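Long-range contacts in borrelidin polyketide synthase, type I (Streptomyces parvulus, PDB 6OBT), which carries a dehydratase domain that probably removes water from a beta-hydroxyacyl intermediate during assembly of the polyketide borrelidin: residues E104-S109 with P255-D260; V136-R141 with T149-I154; E167-G172 with R201-G206. All coordinates share one frame; numbering follows the deposited sequence.

Contact 1: residues E104-S109 with P255-D260; sequences ELTLQS and PFAFSD
Leu105 and Phe258 face each other as an antiparallel hydrogen-bonded pair, and their reciprocal backbone bonds show how two separate parts of a chain can be joined edge to edge as neighbouring strands. Leu105 N reaches Phe258 O at 2.9 Å, and Phe258 N returns to Leu105 O at 2.8 Å. Two residues on, Leu107 N meets Phe256 O, again at 2.8 Å and almost straight (172° at the hydrogen). Between these rungs lies the non-hydrogen-bonded pair Thr106 and Ala257.

Leu107 can be followed along its side chain, which crosses carbonyl oxygens before reaching apolar groups. Its CB sits 3.5 Å from Phe256 O, the carbonyl already taken by its own backbone N. CG lies equally near that oxygen, because chi1 of -56° folds the chain back beside the backbone N. Beyond it the branches part: CD1 comes within 3.6 Å of Pro255 O and approaches the edge of the Phe258 ring at CE1, while CD2 turns to Ala151 on the neighbouring strand 148-156. Helix 83-97 packs on this same side, with Trp86 touching Leu107 and Val87 meeting both Leu105 and Phe258.

The other face carries Thr106, whose CG2 touches Phe256 CE1 at 3.7 Å, the two side chains running alongside each other. Phe256 belongs to a classic beta bulge, in which it and Ala257 both face Val299 of strand 291-301; with CG anti to the backbone N (chi1 166°) the ring comes back beside Thr106. Its edge meets Leu107 O, 3.5 Å from CE1.

In the double hotdog fold of polyketide synthase dehydratases, by topology this pairing forms the seam between the halves. Its chemistry implies a division of labour: peptide groups supply the hydrogen bonds between the segments, and side chains contribute mainly apolar contact.

Contact 2: residues V136-R141 with T149-I154; sequences VSMHSR and THAEGI
Met138 faces both His150 and Ala151, so the beta hairpin of strands 134-142 and 148-156 contains a classic beta bulge. Backbone bonding reveals the irregularity: Met138 O accepts a bond from His150 N at 2.8 Å and only a weak one from Ala151 N at 3.5 Å. Past the bulge, the regular ladder pairs Met138 N with Ala151 O and Val136 with Gly153 in both directions.

Apolar contacts gather on the side where helix 83-97 lies. Met138, bent at chi2 (71°), lays SD 3.9 Å from Ala151 CB, and Trp86 and Ala90 of that helix pack on it. Val136 CG1 rests 3.7 Å from Gly153 C, a residue without a side chain.

Polar side chains work in two groups. In the first, the extra residue of the bulge brings the His150 ring to Ser140, whose OG meets NE2 at 2.7 Å; ND1 binds Ser109 O, so both nitrogens are gripped and the ring's rotation is fixed. The second lies on the face of Ser137, His139 and Thr149, away from Met138 and the helix, where Pro52 of the second subunit packs on His139. There the His139 ring is held in its own plane from two directions: Ser137 OG lies 2.6 Å from NE2, and a water 3.0 Å from ND1 also bonds Thr149 OG1, at 2.8 Å.

Contact 3: residues E167-G172 with R201-G206; sequences EWPPTG and RAWRAG
Pro169 sets CB over one face of the Trp203 indole, illustrating how a loop can be fastened to a strand by apolar contacts between side chains. This CB stands 4.0 Å from the centroid of the six-membered ring and only 16° off the normal, a CH-pi contact. CG is displaced toward one side of the same ring and reaches CZ2 at 3.5 Å. Trp168 joins from another direction, its CZ2 3.9 Å from Trp203 CZ3 and the ring planes inclined at 80°. Farther along, Pro170 CB meets Ala205 CB at 4.1 Å.

The next shell helps to fix these positions. Trp203 CG stands anti to the carbonyl carbon (chi1 -54°), beside the backbone N, which turns the indole to the loop. A cis peptide bond between Trp168 and Pro169 shapes the loop where the two side chains converge on Trp203. Glu212 of strand 208-214 accepts a hydrogen bond from Trp168 NE1 and forms a salt bridge with Arg201 NH2. That guanidinium lies in plane at the edge of the Trp203 ring, so a single carboxylate ties down two of the indole's neighbours. Val210 adds apolar contact with Trp168, Pro170 and Trp203.

A proline-tryptophan CH-pi contact thus joins a surface loop to strand 199-205, on what is, by topology, the C-terminal hotdog.

Strand 101-107 connects the first two contacts: it pairs with strand 254-263 in contact 1 and, along its other edge, with strand 148-156 of the hairpin in contact 2. Their centres are 10 Å apart, and side chains join them directly, Gln108 NE2 meeting Glu152 OE1 at 2.7 Å. Contact 3 is remote, its centre 28 Å from that of contact 1 and 37 Å from that of contact 2, with contacts 2 and 3 on opposite sides of the chain's centre. Thus the hairpin, the seam and the outlying loop sample successive regions of the double hotdog; in this family the catalytic histidine and aspartate come from different halves, which the seam unites.

Contact 1: residues E104-S109 with P255-D260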
ATOM      1  N   GLU A 104      -6.923  21.610   8.639  1.00 44.35           N
ATOM      2  CA  GLU A 104      -6.961  22.304   7.361  1.00 48.24           C
ATOM      3  C   GLU A 104      -7.129  21.269   6.259  1.00 43.97           C
ATOM      4  O   GLU A 104      -6.386  20.280   6.229  1.00 41.75           O
ATOM      5  CB  GLU A 104      -5.661  23.096   7.174  1.00 56.71           C
ATOM      6  CG  GLU A 104      -5.794  24.436   6.517  1.00 70.04           C
ATOM      7  CD  GLU A 104      -4.488  24.877   5.885  1.00 82.15           C
ATOM      8  OE1 GLU A 104      -4.504  25.299   4.706  1.00 82.86           O
ATOM      9  OE2 GLU A 104      -3.444  24.793   6.572  1.00 85.94           O
ATOM     10  N   LEU A 105      -8.094  21.487   5.361  1.00 42.44           N
ATOM     11  CA  LEU A 105      -8.177  20.691   4.136  1.00 42.79           C
ATOM     12  C   LEU A 105      -8.637  21.591   2.996  1.00 42.71           C
ATOM     13  O   LEU A 105      -9.640  22.302   3.119  1.00 41.69           O
ATOM     14  CB  LEU A 105      -9.121  19.491   4.276  1.00 40.20           C
ATOM     15  CG  LEU A 105      -8.873  18.428   3.196  1.00 38.42           C
ATOM     16  CD1 LEU A 105      -7.531  17.727   3.421  1.00 39.70           C
ATOM     17  CD2 LEU A 105      -9.997  17.418   3.120  1.00 40.75           C
ATOM     18  N   THR A 106      -7.898  21.570   1.895  1.00 35.02           N
ATOM     19  CA  THR A 106      -8.176  22.425   0.750  1.00 38.41           C
ATOM     20  C   THR A 106      -8.410  21.533  -0.454  1.00 40.30           C
ATOM     21  O   THR A 106      -7.561  20.685  -0.767  1.00 36.94           O
ATOM     22  CB  THR A 106      -7.015  23.381   0.482  1.00 45.18           C
ATOM     23  OG1 THR A 106      -6.555  23.931   1.726  1.00 51.34           O
ATOM     24  CG2 THR A 106      -7.472  24.510  -0.433  1.00 46.15           C
ATOM     25  N   LEU A 107      -9.561  21.690  -1.102  1.00 41.47           N
ATOM     26  CA  LEU A 107      -9.859  20.844  -2.252  1.00 45.76           C
ATOM     27  C   LEU A 107      -9.204  21.410  -3.507  1.00 50.52           C
ATOM     28  O   LEU A 107      -8.989  22.619  -3.632  1.00 49.03           O
ATOM     29  CB  LEU A 107     -11.371  20.705  -2.440  1.00 44.78           C
ATOM     30  CG  LEU A 107     -12.090  20.178  -1.189  1.00 43.91           C
ATOM     31  CD1 LEU A 107     -13.564  19.941  -1.421  1.00 44.81           C
ATOM     32  CD2 LEU A 107     -11.429  18.894  -0.676  1.00 42.73           C
ATOM     33  N   GLN A 108      -8.857  20.511  -4.436  1.00 45.23           N
ATOM     34  CA  GLN A 108      -8.202  20.917  -5.675  1.00 49.62           C
ATOM     35  C   GLN A 108      -9.061  20.408  -6.822  1.00 49.36           C
ATOM     36  O   GLN A 108     -10.225  20.803  -6.928  1.00 53.23           O
ATOM     37  CB  GLN A 108      -6.759  20.441  -5.706  1.00 52.36           C
ATOM     38  CG  GLN A 108      -5.904  20.967  -4.565  1.00 61.18           C
ATOM     39  CD  GLN A 108      -4.456  20.519  -4.682  1.00 71.18           C
ATOM     40  OE1 GLN A 108      -4.065  19.907  -5.676  1.00 77.20           O
ATOM     41  NE2 GLN A 108      -3.657  20.818  -3.665  1.00 70.52           N
ATOM     42  N   SER A 109      -8.547  19.519  -7.656  1.00 52.20           N
ATOM     43  CA  SER A 109      -9.287  19.040  -8.813  1.00 52.06           C
ATOM     44  C   SER A 109     -10.469  18.189  -8.361  1.00 49.03           C
ATOM     45  O   SER A 109     -10.332  17.389  -7.429  1.00 45.30           O
ATOM     46  CB  SER A 109      -8.372  18.202  -9.710  1.00 50.87           C
ATOM     47  OG  SER A 109      -7.150  18.873  -9.951  1.00 62.35           O
ATOM     48  N   PRO A 255     -18.128  23.211  -1.691  1.00 55.69           N
ATOM     49  CA  PRO A 255     -17.082  23.444  -0.685  1.00 56.37           C
ATOM     50  C   PRO A 255     -15.704  23.559  -1.328  1.00 54.08           C
ATOM     51  O   PRO A 255     -15.414  22.931  -2.348  1.00 50.25           O
ATOM     52  CB  PRO A 255     -17.175  22.205   0.214  1.00 56.56           C
ATOM     53  CG  PRO A 255     -18.605  21.767   0.085  1.00 55.83           C
ATOM     54  CD  PRO A 255     -19.061  22.140  -1.303  1.00 50.54           C
ATOM     55  N   PHE A 256     -14.850  24.382  -0.717  1.00 52.63           N
ATOM     56  CA  PHE A 256     -13.487  24.576  -1.208  1.00 52.14           C
ATOM     57  C   PHE A 256     -12.454  24.352  -0.104  1.00 51.31           C
ATOM     58  O   PHE A 256     -11.602  23.465  -0.222  1.00 49.62           O
ATOM     59  CB  PHE A 256     -13.345  25.978  -1.815  1.00 53.12           C
ATOM     60  CG  PHE A 256     -11.921  26.409  -2.057  1.00 54.18           C
ATOM     61  CD1 PHE A 256     -11.037  25.604  -2.768  1.00 55.99           C
ATOM     62  CD2 PHE A 256     -11.473  27.635  -1.589  1.00 54.25           C
ATOM     63  CE1 PHE A 256      -9.727  26.012  -2.984  1.00 53.18           C
ATOM     64  CE2 PHE A 256     -10.163  28.045  -1.809  1.00 52.40           C
ATOM     65  CZ  PHE A 256      -9.295  27.240  -2.497  1.00 52.65           C
ATOM     66  N   ALA A 257     -12.503  25.142   0.971  1.00 42.99           N
ATOM     67  CA  ALA A 257     -11.495  25.060   2.025  1.00 42.66           C
ATOM     68  C   ALA A 257     -12.163  24.859   3.377  1.00 45.49           C
ATOM     69  O   ALA A 257     -13.127  25.562   3.707  1.00 49.12           O
ATOM     70  CB  ALA A 257     -10.614  26.316   2.045  1.00 45.19           C
ATOM     71  N   PHE A 258     -11.635  23.901   4.150  1.00 35.18           N
ATOM     72  CA  PHE A 258     -12.132  23.517   5.460  1.00 38.21           C
ATOM     73  C   PHE A 258     -11.084  23.820   6.523  1.00 41.91           C
ATOM     74  O   PHE A 258      -9.890  23.556   6.339  1.00 38.92           O
ATOM     75  CB  PHE A 258     -12.470  22.020   5.535  1.00 41.09           C
ATOM     76  CG  PHE A 258     -13.644  21.599   4.695  1.00 43.45           C
ATOM     77  CD1 PHE A 258     -13.497  21.389   3.322  1.00 44.08           C
ATOM     78  CD2 PHE A 258     -14.881  21.363   5.281  1.00 38.10           C
ATOM     79  CE1 PHE A 258     -14.575  20.983   2.552  1.00 43.18           C
ATOM     80  CE2 PHE A 258     -15.962  20.948   4.528  1.00 42.09           C
ATOM     81  CZ  PHE A 258     -15.821  20.764   3.167  1.00 43.42           C
ATOM     82  N   SER A 259     -11.530  24.336   7.657  1.00 43.89           N
ATOM     83  CA  SER A 259     -10.635  24.581   8.771  1.00 47.93           C
ATOM     84  C   SER A 259     -11.294  24.052  10.039  1.00 43.66           C
ATOM     85  O   SER A 259     -12.489  24.280  10.255  1.00 45.14           O
ATOM     86  CB  SER A 259     -10.313  26.083   8.885  1.00 62.34           C
ATOM     87  OG  SER A 259      -9.011  26.305   9.407  1.00 68.97           O
ATOM     88  N   ASP A 260     -10.533  23.286  10.824  1.00 41.08           N
ATOM     89  CA  ASP A 260     -10.901  22.847  12.174  1.00 43.20           C
ATOM     90  C   ASP A 260     -12.196  22.025  12.177  1.00 42.35           C
ATOM     91  O   ASP A 260     -13.203  22.395  12.791  1.00 36.97           O
ATOM     92  CB  ASP A 260     -11.019  24.050  13.117  1.00 48.58           C
ATOM     93  CG  ASP A 260      -9.709  24.780  13.289  1.00 56.82           C
ATOM     94  OD1 ASP A 260      -9.724  26.030  13.302  1.00 63.37           O
ATOM     95  OD2 ASP A 260      -8.663  24.105  13.399  1.00 59.41           O
TER

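Contact 2: residues V136-R141 with T149-I154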
ATOM      1  N   VAL A 136      -1.739  15.461   5.127  1.00 38.70           N
ATOM      2  CA  VAL A 136      -2.611  14.487   4.484  1.00 36.36           C
ATOM      3  C   VAL A 136      -2.851  14.959   3.060  1.00 37.76           C
ATOM      4  O   VAL A 136      -2.956  16.164   2.805  1.00 34.19           O
ATOM      5  CB  VAL A 136      -3.939  14.289   5.254  1.00 37.53           C
ATOM      6  CG1 VAL A 136      -4.774  15.601   5.351  1.00 32.71           C
ATOM      7  CG2 VAL A 136      -4.754  13.179   4.628  1.00 35.39           C
ATOM      8  N   SER A 137      -2.892  14.015   2.127  1.00 36.09           N
ATOM      9  CA  SER A 137      -3.229  14.338   0.748  1.00 34.83           C
ATOM     10  C   SER A 137      -4.059  13.205   0.172  1.00 30.41           C
ATOM     11  O   SER A 137      -3.925  12.047   0.579  1.00 32.17           O
ATOM     12  CB  SER A 137      -1.983  14.612  -0.108  1.00 39.36           C
ATOM     13  OG  SER A 137      -1.100  13.491  -0.174  1.00 39.96           O
ATOM     14  N   MET A 138      -4.938  13.568  -0.760  1.00 29.66           N
ATOM     15  CA  MET A 138      -5.912  12.671  -1.373  1.00 31.31           C
ATOM     16  C   MET A 138      -5.689  12.637  -2.878  1.00 31.45           C
ATOM     17  O   MET A 138      -5.557  13.691  -3.509  1.00 32.77           O
ATOM     18  CB  MET A 138      -7.336  13.135  -1.083  1.00 32.37           C
ATOM     19  CG  MET A 138      -7.767  12.928   0.367  1.00 42.22           C
ATOM     20  SD  MET A 138      -6.936  14.054   1.481  1.00 44.96           S
ATOM     21  CE  MET A 138      -7.934  13.779   2.951  1.00 40.67           C
ATOM     22  N   HIS A 139      -5.682  11.436  -3.455  1.00 34.12           N
ATOM     23  CA  HIS A 139      -5.325  11.272  -4.861  1.00 33.76           C
ATOM     24  C   HIS A 139      -6.182  10.194  -5.504  1.00 33.03           C
ATOM     25  O   HIS A 139      -6.689   9.292  -4.839  1.00 33.36           O
ATOM     26  CB  HIS A 139      -3.850  10.875  -5.052  1.00 34.10           C
ATOM     27  CG  HIS A 139      -2.904  11.608  -4.155  1.00 32.18           C
ATOM     28  ND1 HIS A 139      -2.030  12.565  -4.624  1.00 35.68           N
ATOM     29  CD2 HIS A 139      -2.697  11.529  -2.819  1.00 32.39           C
ATOM     30  CE1 HIS A 139      -1.320  13.039  -3.613  1.00 35.08           C
ATOM     31  NE2 HIS A 139      -1.711  12.432  -2.507  1.00 35.41           N
ATOM     32  N   SER A 140      -6.280  10.256  -6.828  1.00 36.17           N
ATOM     33  CA  SER A 140      -6.970   9.216  -7.566  1.00 32.71           C
ATOM     34  C   SER A 140      -6.226   8.957  -8.859  1.00 38.32           C
ATOM     35  O   SER A 140      -5.406   9.768  -9.298  1.00 38.76           O
ATOM     36  CB  SER A 140      -8.421   9.590  -7.841  1.00 36.41           C
ATOM     37  OG  SER A 140      -8.523  10.370  -9.021  1.00 40.92           O
ATOM     38  N   ARG A 141      -6.502   7.792  -9.446  1.00 37.51           N
ATOM     39  CA  ARG A 141      -5.907   7.423 -10.719  1.00 41.06           C
ATOM     40  C   ARG A 141      -6.854   6.496 -11.461  1.00 47.18           C
ATOM     41  O   ARG A 141      -7.281   5.472 -10.915  1.00 45.04           O
ATOM     42  CB  ARG A 141      -4.551   6.746 -10.529  1.00 39.30           C
ATOM     43  CG  ARG A 141      -3.839   6.488 -11.844  1.00 48.76           C
ATOM     44  CD  ARG A 141      -2.498   5.865 -11.605  1.00 53.72           C
ATOM     45  NE  ARG A 141      -2.634   4.475 -11.191  1.00 61.05           N
ATOM     46  CZ  ARG A 141      -1.610   3.640 -11.038  1.00 66.01           C
ATOM     47  NH1 ARG A 141      -0.371   4.061 -11.261  1.00 71.37           N
ATOM     48  NH2 ARG A 141      -1.827   2.388 -10.659  1.00 58.11           N
ATOM     49  N   THR A 149      -4.318  15.027  -7.790  1.00 38.29           N
ATOM     50  CA  THR A 149      -4.448  15.424  -6.390  1.00 34.39           C
ATOM     51  C   THR A 149      -5.795  16.113  -6.185  1.00 36.25           C
ATOM     52  O   THR A 149      -6.100  17.114  -6.848  1.00 40.60           O
ATOM     53  CB  THR A 149      -3.304  16.348  -5.968  1.00 42.42           C
ATOM     54  OG1 THR A 149      -2.041  15.752  -6.299  1.00 44.66           O
ATOM     55  CG2 THR A 149      -3.373  16.638  -4.451  1.00 37.52           C
ATOM     56  N   HIS A 150      -6.596  15.577  -5.269  1.00 35.53           N
ATOM     57  CA  HIS A 150      -7.925  16.100  -5.020  1.00 39.80           C
ATOM     58  C   HIS A 150      -8.009  16.920  -3.744  1.00 43.11           C
ATOM     59  O   HIS A 150      -8.941  17.715  -3.611  1.00 42.14           O
ATOM     60  CB  HIS A 150      -8.944  14.952  -4.958  1.00 36.73           C
ATOM     61  CG  HIS A 150      -9.050  14.189  -6.238  1.00 39.12           C
ATOM     62  ND1 HIS A 150      -9.535  14.755  -7.399  1.00 41.58           N
ATOM     63  CD2 HIS A 150      -8.690  12.923  -6.554  1.00 35.97           C
ATOM     64  CE1 HIS A 150      -9.479  13.864  -8.377  1.00 43.81           C
ATOM     65  NE2 HIS A 150      -8.968  12.745  -7.888  1.00 40.05           N
ATOM     66  N   ALA A 151      -7.059  16.764  -2.824  1.00 36.35           N
ATOM     67  CA  ALA A 151      -7.095  17.538  -1.585  1.00 40.59           C
ATOM     68  C   ALA A 151      -5.749  17.437  -0.879  1.00 42.37           C
ATOM     69  O   ALA A 151      -5.049  16.425  -0.989  1.00 37.18           O
ATOM     70  CB  ALA A 151      -8.212  17.062  -0.654  1.00 38.45           C
ATOM     71  N   GLU A 152      -5.398  18.503  -0.156  1.00 40.15           N
ATOM     72  CA  GLU A 152      -4.202  18.528   0.674  1.00 40.22           C
ATOM     73  C   GLU A 152      -4.543  19.241   1.971  1.00 37.32           C
ATOM     74  O   GLU A 152      -5.390  20.139   1.990  1.00 38.64           O
ATOM     75  CB  GLU A 152      -3.024  19.220  -0.028  1.00 49.47           C
ATOM     76  CG  GLU A 152      -2.526  18.448  -1.266  1.00 54.42           C
ATOM     77  CD  GLU A 152      -1.262  19.024  -1.872  1.00 69.01           C
ATOM     78  OE1 GLU A 152      -1.358  19.718  -2.905  1.00 78.13           O
ATOM     79  OE2 GLU A 152      -0.168  18.770  -1.329  1.00 75.35           O
ATOM     80  N   GLY A 153      -3.906  18.821   3.055  1.00 38.81           N
ATOM     81  CA  GLY A 153      -4.231  19.436   4.326  1.00 39.82           C
ATOM     82  C   GLY A 153      -3.339  18.966   5.453  1.00 42.43           C
ATOM     83  O   GLY A 153      -2.297  18.339   5.239  1.00 39.38           O
ATOM     84  N   ILE A 154      -3.792  19.283   6.668  1.00 36.60           N
ATOM     85  CA  ILE A 154      -3.028  19.131   7.905  1.00 43.01           C
ATOM     86  C   ILE A 154      -3.946  18.515   8.950  1.00 43.50           C
ATOM     87  O   ILE A 154      -5.047  19.028   9.188  1.00 40.99           O
ATOM     88  CB  ILE A 154      -2.504  20.487   8.424  1.00 50.30           C
ATOM     89  CG1 ILE A 154      -1.820  21.282   7.309  1.00 54.29           C
ATOM     90  CG2 ILE A 154      -1.623  20.309   9.659  1.00 55.36           C
ATOM     91  CD1 ILE A 154      -0.402  20.876   7.064  1.00 55.88           C
TER
HETATM   92  O   HOH W   1      -1.396  13.240  -7.461  1.00 41.09           O

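Contact 3: residues E167-G172 with R201-G206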
ATOM      1  N   GLU A 167     -32.009  23.906  23.571  1.00 65.65           N
ATOM      2  CA  GLU A 167     -33.403  23.747  23.151  1.00 68.53           C
ATOM      3  C   GLU A 167     -33.450  23.591  21.635  1.00 69.41           C
ATOM      4  O   GLU A 167     -32.557  24.055  20.917  1.00 69.42           O
ATOM      5  CB  GLU A 167     -34.290  24.924  23.591  1.00 77.93           C
ATOM      6  CG  GLU A 167     -33.965  26.276  22.964  1.00 85.64           C
ATOM      7  CD  GLU A 167     -32.882  27.019  23.716  1.00 96.34           C
ATOM      8  OE1 GLU A 167     -31.806  26.435  23.935  1.00 97.59           O
ATOM      9  OE2 GLU A 167     -33.118  28.184  24.103  1.00103.12           O
ATOM     10  N   TRP A 168     -34.511  22.929  21.156  1.00 70.57           N
ATOM     11  CA  TRP A 168     -34.691  22.733  19.711  1.00 68.52           C
ATOM     12  C   TRP A 168     -36.163  22.818  19.309  1.00 73.20           C
ATOM     13  O   TRP A 168     -37.009  22.131  19.913  1.00 76.78           O
ATOM     14  CB  TRP A 168     -34.122  21.392  19.272  1.00 59.28           C
ATOM     15  CG  TRP A 168     -34.112  21.247  17.768  1.00 57.58           C
ATOM     16  CD1 TRP A 168     -34.995  20.545  17.004  1.00 64.58           C
ATOM     17  CD2 TRP A 168     -33.172  21.833  16.866  1.00 61.27           C
ATOM     18  NE1 TRP A 168     -34.656  20.650  15.667  1.00 56.14           N
ATOM     19  CE2 TRP A 168     -33.544  21.444  15.558  1.00 56.94           C
ATOM     20  CE3 TRP A 168     -32.056  22.658  17.033  1.00 55.26           C
ATOM     21  CZ2 TRP A 168     -32.830  21.836  14.431  1.00 53.42           C
ATOM     22  CZ3 TRP A 168     -31.346  23.048  15.902  1.00 53.76           C
ATOM     23  CH2 TRP A 168     -31.742  22.643  14.625  1.00 52.85           C
ATOM     24  N   PRO A 169     -36.509  23.635  18.301  1.00 73.54           N
ATOM     25  CA  PRO A 169     -35.629  24.561  17.580  1.00 67.72           C
ATOM     26  C   PRO A 169     -35.173  25.715  18.480  1.00 66.51           C
ATOM     27  O   PRO A 169     -35.711  25.864  19.556  1.00 68.86           O
ATOM     28  CB  PRO A 169     -36.517  25.084  16.443  1.00 70.76           C
ATOM     29  CG  PRO A 169     -37.721  24.207  16.428  1.00 73.89           C
ATOM     30  CD  PRO A 169     -37.894  23.718  17.813  1.00 77.34           C
ATOM     31  N   PRO A 170     -34.171  26.491  18.057  1.00 66.85           N
ATOM     32  CA  PRO A 170     -33.910  27.755  18.741  1.00 68.53           C
ATOM     33  C   PRO A 170     -35.165  28.588  18.639  1.00 85.79           C
ATOM     34  O   PRO A 170     -36.058  28.275  17.858  1.00 94.79           O
ATOM     35  CB  PRO A 170     -32.725  28.345  17.968  1.00 72.28           C
ATOM     36  CG  PRO A 170     -32.148  27.212  17.200  1.00 63.97           C
ATOM     37  CD  PRO A 170     -33.307  26.325  16.866  1.00 65.56           C
ATOM     38  N   THR A 171     -35.271  29.623  19.465  1.00 89.92           N
ATOM     39  CA  THR A 171     -36.582  30.255  19.637  1.00 92.96           C
ATOM     40  C   THR A 171     -36.510  31.736  19.317  1.00 82.29           C
ATOM     41  O   THR A 171     -35.457  32.386  19.396  1.00 82.00           O
ATOM     42  CB  THR A 171     -37.173  30.001  21.027  1.00101.65           C
ATOM     43  OG1 THR A 171     -38.390  30.771  21.183  1.00111.89           O
ATOM     44  CG2 THR A 171     -36.239  30.442  22.029  1.00103.66           C
ATOM     45  N   GLY A 172     -37.655  32.230  18.930  1.00 85.20           N
ATOM     46  CA  GLY A 172     -37.716  33.289  17.959  1.00 87.56           C
ATOM     47  C   GLY A 172     -37.300  32.870  16.569  1.00 89.09           C
ATOM     48  O   GLY A 172     -36.975  33.736  15.754  1.00 84.90           O
ATOM     49  N   ARG A 201     -36.404  20.282   7.420  1.00 62.14           N
ATOM     50  CA  ARG A 201     -36.993  21.518   7.927  1.00 65.62           C
ATOM     51  C   ARG A 201     -35.882  22.530   8.163  1.00 57.53           C
ATOM     52  O   ARG A 201     -34.743  22.155   8.429  1.00 54.86           O
ATOM     53  CB  ARG A 201     -37.788  21.291   9.233  1.00 68.18           C
ATOM     54  CG  ARG A 201     -38.561  19.974   9.305  1.00 71.87           C
ATOM     55  CD  ARG A 201     -39.846  20.125  10.108  1.00 84.59           C
ATOM     56  NE  ARG A 201     -39.572  20.473  11.497  1.00 93.32           N
ATOM     57  CZ  ARG A 201     -39.746  19.644  12.523  1.00102.27           C
ATOM     58  NH1 ARG A 201     -40.203  18.417  12.314  1.00107.32           N
ATOM     59  NH2 ARG A 201     -39.465  20.041  13.758  1.00102.51           N
ATOM     60  N   ALA A 202     -36.215  23.813   8.049  1.00 62.54           N
ATOM     61  CA  ALA A 202     -35.243  24.867   8.307  1.00 66.41           C
ATOM     62  C   ALA A 202     -35.938  26.067   8.948  1.00 66.34           C
ATOM     63  O   ALA A 202     -37.134  26.301   8.740  1.00 66.88           O
ATOM     64  CB  ALA A 202     -34.511  25.281   7.017  1.00 63.09           C
ATOM     65  N   TRP A 203     -35.178  26.805   9.765  1.00 63.98           N
ATOM     66  CA  TRP A 203     -35.620  28.056  10.369  1.00 70.32           C
ATOM     67  C   TRP A 203     -34.505  29.081  10.249  1.00 70.57           C
ATOM     68  O   TRP A 203     -33.326  28.734  10.240  1.00 63.60           O
ATOM     69  CB  TRP A 203     -35.955  27.949  11.872  1.00 67.32           C
ATOM     70  CG  TRP A 203     -36.928  26.900  12.292  1.00 67.55           C
ATOM     71  CD1 TRP A 203     -38.221  27.097  12.713  1.00 72.18           C
ATOM     72  CD2 TRP A 203     -36.688  25.493  12.378  1.00 64.60           C
ATOM     73  NE1 TRP A 203     -38.796  25.895  13.044  1.00 70.04           N
ATOM     74  CE2 TRP A 203     -37.876  24.894  12.846  1.00 66.34           C
ATOM     75  CE3 TRP A 203     -35.583  24.679  12.099  1.00 64.06           C
ATOM     76  CZ2 TRP A 203     -37.993  23.520  13.037  1.00 69.24           C
ATOM     77  CZ3 TRP A 203     -35.700  23.311  12.294  1.00 63.26           C
ATOM     78  CH2 TRP A 203     -36.895  22.746  12.765  1.00 66.13           C
ATOM     79  N   ARG A 204     -34.885  30.349  10.219  1.00 69.78           N
ATOM     80  CA  ARG A 204     -33.950  31.434  10.474  1.00 71.75           C
ATOM     81  C   ARG A 204     -33.948  31.721  11.969  1.00 72.03           C
ATOM     82  O   ARG A 204     -35.006  31.957  12.559  1.00 75.28           O
ATOM     83  CB  ARG A 204     -34.337  32.685   9.684  1.00 78.40           C
ATOM     84  CG  ARG A 204     -33.495  33.919   9.986  1.00 85.95           C
ATOM     85  CD  ARG A 204     -33.661  34.948   8.873  1.00100.38           C
ATOM     86  NE  ARG A 204     -33.101  36.261   9.198  1.00109.28           N
ATOM     87  CZ  ARG A 204     -32.845  37.205   8.294  1.00113.31           C
ATOM     88  NH1 ARG A 204     -33.098  36.981   7.010  1.00112.71           N
ATOM     89  NH2 ARG A 204     -32.338  38.374   8.671  1.00116.16           N
ATOM     90  N   ALA A 205     -32.768  31.701  12.573  1.00 70.39           N
ATOM     91  CA  ALA A 205     -32.593  31.946  14.002  1.00 74.70           C
ATOM     92  C   ALA A 205     -31.666  33.145  14.149  1.00 73.39           C
ATOM     93  O   ALA A 205     -30.441  32.994  14.095  1.00 71.31           O
ATOM     94  CB  ALA A 205     -32.026  30.712  14.703  1.00 72.48           C
ATOM     95  N   GLY A 206     -32.239  34.326  14.336  1.00 77.54           N
ATOM     96  CA  GLY A 206     -31.423  35.527  14.341  1.00 80.21           C
ATOM     97  C   GLY A 206     -30.703  35.648  13.013  1.00 79.92           C
ATOM     98  O   GLY A 206     -31.324  35.630  11.943  1.00 80.46           O
TER